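Local coordinates for guanidinopropionase (Pseudomonas aeruginosa, PDB 3NIQ), which hydrolyses 3-guanidinopropanoate to beta-alanine and urea using two manganese ions per subunit, at residues M24-F29 against V83-L88. Residues are numbered along the deposited sequence; the frame is centred on the assembly and turned at random.
Sequences MRLPAF and VRVGDL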
ATOM      1  N   MET A  24      25.232  -2.725  -5.377  1.00 21.50           N
ATOM      2  CA  MET A  24      25.986  -3.652  -4.523  1.00 22.18           C
ATOM      3  C   MET A  24      26.844  -2.905  -3.488  1.00 22.22           C
ATOM      4  O   MET A  24      27.785  -3.474  -2.961  1.00 23.47           O
ATOM      5  CB  MET A  24      26.874  -4.584  -5.371  1.00 22.47           C
ATOM      6  CG  MET A  24      26.189  -5.201  -6.611  1.00 23.05           C
ATOM      7  SD  MET A  24      24.813  -6.258  -6.175  1.00 25.24           S
ATOM      8  CE  MET A  24      24.243  -6.761  -7.823  1.00 22.09           C
ATOM      9  N   ARG A  25      26.526  -1.628  -3.237  1.00 21.94           N
ATOM     10  CA  ARG A  25      27.320  -0.752  -2.344  1.00 23.61           C
ATOM     11  C   ARG A  25      28.794  -0.708  -2.722  1.00 23.80           C
ATOM     12  O   ARG A  25      29.679  -0.659  -1.857  1.00 24.55           O
ATOM     13  CB  ARG A  25      27.155  -1.160  -0.865  1.00 24.42           C
ATOM     14  CG  ARG A  25      25.678  -1.190  -0.402  1.00 26.48           C
ATOM     15  CD  ARG A  25      25.539  -0.950   1.096  1.00 26.52           C
ATOM     16  NE  ARG A  25      26.094  -2.056   1.869  1.00 23.36           N
ATOM     17  CZ  ARG A  25      26.327  -2.002   3.181  1.00 25.95           C
ATOM     18  NH1 ARG A  25      26.053  -0.898   3.873  1.00 24.12           N
ATOM     19  NH2 ARG A  25      26.833  -3.049   3.801  1.00 22.76           N
ATOM     20  N   LEU A  26      29.052  -0.712  -4.021  1.00 23.03           N
ATOM     21  CA  LEU A  26      30.405  -0.615  -4.543  1.00 22.94           C
ATOM     22  C   LEU A  26      30.769   0.857  -4.668  1.00 23.85           C
ATOM     23  O   LEU A  26      29.882   1.731  -4.539  1.00 23.64           O
ATOM     24  CB  LEU A  26      30.483  -1.322  -5.920  1.00 21.79           C
ATOM     25  CG  LEU A  26      30.438  -2.857  -5.916  1.00 22.94           C
ATOM     26  CD1 LEU A  26      29.960  -3.406  -7.254  1.00 25.39           C
ATOM     27  CD2 LEU A  26      31.798  -3.479  -5.593  1.00 25.06           C
ATOM     28  N   PRO A  27      32.068   1.160  -4.903  1.00 23.99           N
ATOM     29  CA  PRO A  27      32.421   2.539  -5.217  1.00 24.12           C
ATOM     30  C   PRO A  27      31.822   2.980  -6.548  1.00 24.53           C
ATOM     31  O   PRO A  27      31.564   2.132  -7.436  1.00 24.89           O
ATOM     32  CB  PRO A  27      33.969   2.506  -5.288  1.00 24.39           C
ATOM     33  CG  PRO A  27      34.364   1.279  -4.533  1.00 24.85           C
ATOM     34  CD  PRO A  27      33.260   0.299  -4.877  1.00 24.42           C
ATOM     35  N   ALA A  28      31.564   4.285  -6.669  1.00 24.72           N
ATOM     36  CA  ALA A  28      31.097   4.869  -7.918  1.00 24.89           C
ATOM     37  C   ALA A  28      32.273   5.250  -8.814  1.00 25.63           C
ATOM     38  O   ALA A  28      33.308   5.730  -8.324  1.00 24.77           O
ATOM     39  CB  ALA A  28      30.229   6.065  -7.649  1.00 23.76           C
ATOM     40  N   PHE A  29      32.110   5.014 -10.120  1.00 25.63           N
ATOM     41  CA  PHE A  29      33.158   5.270 -11.113  1.00 26.35           C
ATOM     42  C   PHE A  29      32.589   6.074 -12.264  1.00 26.93           C
ATOM     43  O   PHE A  29      31.395   5.971 -12.594  1.00 27.18           O
ATOM     44  CB  PHE A  29      33.781   3.964 -11.653  1.00 25.33           C
ATOM     45  CG  PHE A  29      34.587   3.208 -10.635  1.00 26.16           C
ATOM     46  CD1 PHE A  29      35.972   3.375 -10.563  1.00 27.08           C
ATOM     47  CD2 PHE A  29      33.959   2.323  -9.749  1.00 24.05           C
ATOM     48  CE1 PHE A  29      36.727   2.692  -9.629  1.00 29.45           C
ATOM     49  CE2 PHE A  29      34.703   1.617  -8.802  1.00 26.83           C
ATOM     50  CZ  PHE A  29      36.093   1.800  -8.733  1.00 27.46           C
ATOM     51  N   VAL A  83      37.316 -10.021 -10.572  1.00 25.61           N
ATOM     52  CA  VAL A  83      37.551  -8.898 -11.501  1.00 23.81           C
ATOM     53  C   VAL A  83      37.174  -7.575 -10.854  1.00 23.51           C
ATOM     54  O   VAL A  83      36.632  -7.555  -9.740  1.00 23.26           O
ATOM     55  CB  VAL A  83      36.736  -9.057 -12.826  1.00 23.96           C
ATOM     56  CG1 VAL A  83      36.987 -10.421 -13.455  1.00 23.03           C
ATOM     57  CG2 VAL A  83      35.235  -8.855 -12.572  1.00 21.81           C
ATOM     58  N   ARG A  84      37.466  -6.474 -11.541  1.00 23.37           N
ATOM     59  CA  ARG A  84      37.105  -5.153 -11.058  1.00 24.05           C
ATOM     60  C   ARG A  84      35.677  -4.776 -11.464  1.00 23.97           C
ATOM     61  O   ARG A  84      35.359  -4.664 -12.663  1.00 23.61           O
ATOM     62  CB  ARG A  84      38.093  -4.114 -11.576  1.00 24.47           C
ATOM     63  CG  ARG A  84      39.556  -4.390 -11.165  1.00 27.69           C
ATOM     64  CD  ARG A  84      40.506  -3.399 -11.842  1.00 30.58           C
ATOM     65  NE  ARG A  84      40.047  -2.029 -11.607  1.00 36.27           N
ATOM     66  CZ  ARG A  84      40.390  -1.275 -10.561  1.00 37.58           C
ATOM     67  NH1 ARG A  84      41.232  -1.745  -9.640  1.00 37.26           N
ATOM     68  NH2 ARG A  84      39.905  -0.037 -10.453  1.00 34.49           N
ATOM     69  N   VAL A  85      34.835  -4.578 -10.450  1.00 24.17           N
ATOM     70  CA  VAL A  85      33.415  -4.242 -10.614  1.00 23.19           C
ATOM     71  C   VAL A  85      33.141  -2.891  -9.967  1.00 23.17           C
ATOM     72  O   VAL A  85      33.685  -2.567  -8.897  1.00 22.64           O
ATOM     73  CB  VAL A  85      32.493  -5.316  -9.972  1.00 23.28           C
ATOM     74  CG1 VAL A  85      31.026  -5.129 -10.422  1.00 19.86           C
ATOM     75  CG2 VAL A  85      32.959  -6.716 -10.353  1.00 22.50           C
ATOM     76  N   GLY A  86      32.303  -2.090 -10.612  1.00 22.43           N
ATOM     77  CA  GLY A  86      31.975  -0.778 -10.072  1.00 22.28           C
ATOM     78  C   GLY A  86      30.640  -0.252 -10.541  1.00 22.58           C
ATOM     79  O   GLY A  86      30.079  -0.754 -11.522  1.00 23.16           O
ATOM     80  N   ASP A  87      30.128   0.752  -9.833  1.00 23.12           N
ATOM     81  CA  ASP A  87      28.893   1.439 -10.228  1.00 23.64           C
ATOM     82  C   ASP A  87      29.301   2.564 -11.158  1.00 23.78           C
ATOM     83  O   ASP A  87      29.893   3.556 -10.741  1.00 23.95           O
ATOM     84  CB  ASP A  87      28.111   1.959  -8.998  1.00 23.30           C
ATOM     85  CG  ASP A  87      26.735   2.536  -9.359  1.00 23.52           C
ATOM     86  OD1 ASP A  87      26.582   3.068 -10.470  1.00 20.09           O
ATOM     87  OD2 ASP A  87      25.802   2.471  -8.526  1.00 20.26           O
ATOM     88  N   LEU A  88      29.007   2.383 -12.436  1.00 23.83           N
ATOM     89  CA  LEU A  88      29.365   3.335 -13.458  1.00 23.94           C
ATOM     90  C   LEU A  88      28.334   4.452 -13.602  1.00 23.55           C
ATOM     91  O   LEU A  88      28.383   5.222 -14.543  1.00 24.29           O
ATOM     92  CB  LEU A  88      29.542   2.604 -14.801  1.00 24.73           C
ATOM     93  CG  LEU A  88      30.952   2.402 -15.338  1.00 25.72           C
ATOM     94  CD1 LEU A  88      30.860   1.802 -16.738  1.00 24.50           C
ATOM     95  CD2 LEU A  88      31.789   3.728 -15.358  1.00 24.03           C
TER
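Arg84 brings its guanidinium obliquely up to the Phe29 ring, NH2 lying 4.3 Å from Phe29 CE1. Its long, flexible chain reaches the ring while NE bonds to Ala34 O. Leu26 CD1 meets Val85 CG1 at 3.8 Å, and two branched aliphatic side chains fill this buried corner. Gly86 offers only its CA, oblique to the ring and 3.7 Å from Phe29 CD2; with no side chain there, the ring can come close to the strand backbone, Asp87 N lying at its edge. Chi1 of Phe29 (-68°), which sets CG anti to the carbonyl carbon, beside the backbone N, swings it that way.

Asp87 N donates to Pro27 O at 3.1 Å, and Asp87 O accepts from Phe29 N at 2.7 Å. Asp87 thus bonds to both residues flanking Ala28, the pattern of a parallel bridge, a single one, in keeping with the 66° between the end-to-end directions of 26-29 and 84-88. Pro27, lacking an N-H, serves as acceptor. The Asp87 carboxylate turns elsewhere: OD1 accepts from Gly89 N, while OD2 takes Phe23 N and a salt bridge from Arg62, bonds that would probably stabilise its buried charge. Leu88 CA lies 3.4 Å from Phe29 O in a CA-H...O contact, and Leu88 CD2 packs 4.2 Å from Phe29 CB.

Strand 85-90 lies at one margin of this chain's parallel sheet, within the alpha/beta fold of the arginase family. Gly86 and Leu88 make backbone hydrogen bonds to Leu39 of strand 37-42, so the loop holding 24-29, which precedes that strand, pairs with the opposite, outer side, far from the manganese site. Tyr80 of helix 79-82 touches Leu26 and Val85, Leu307 of helix 294-317 packs against Val85, and Ile20 of a neighbouring subunit packs on Ala28 and Asp87.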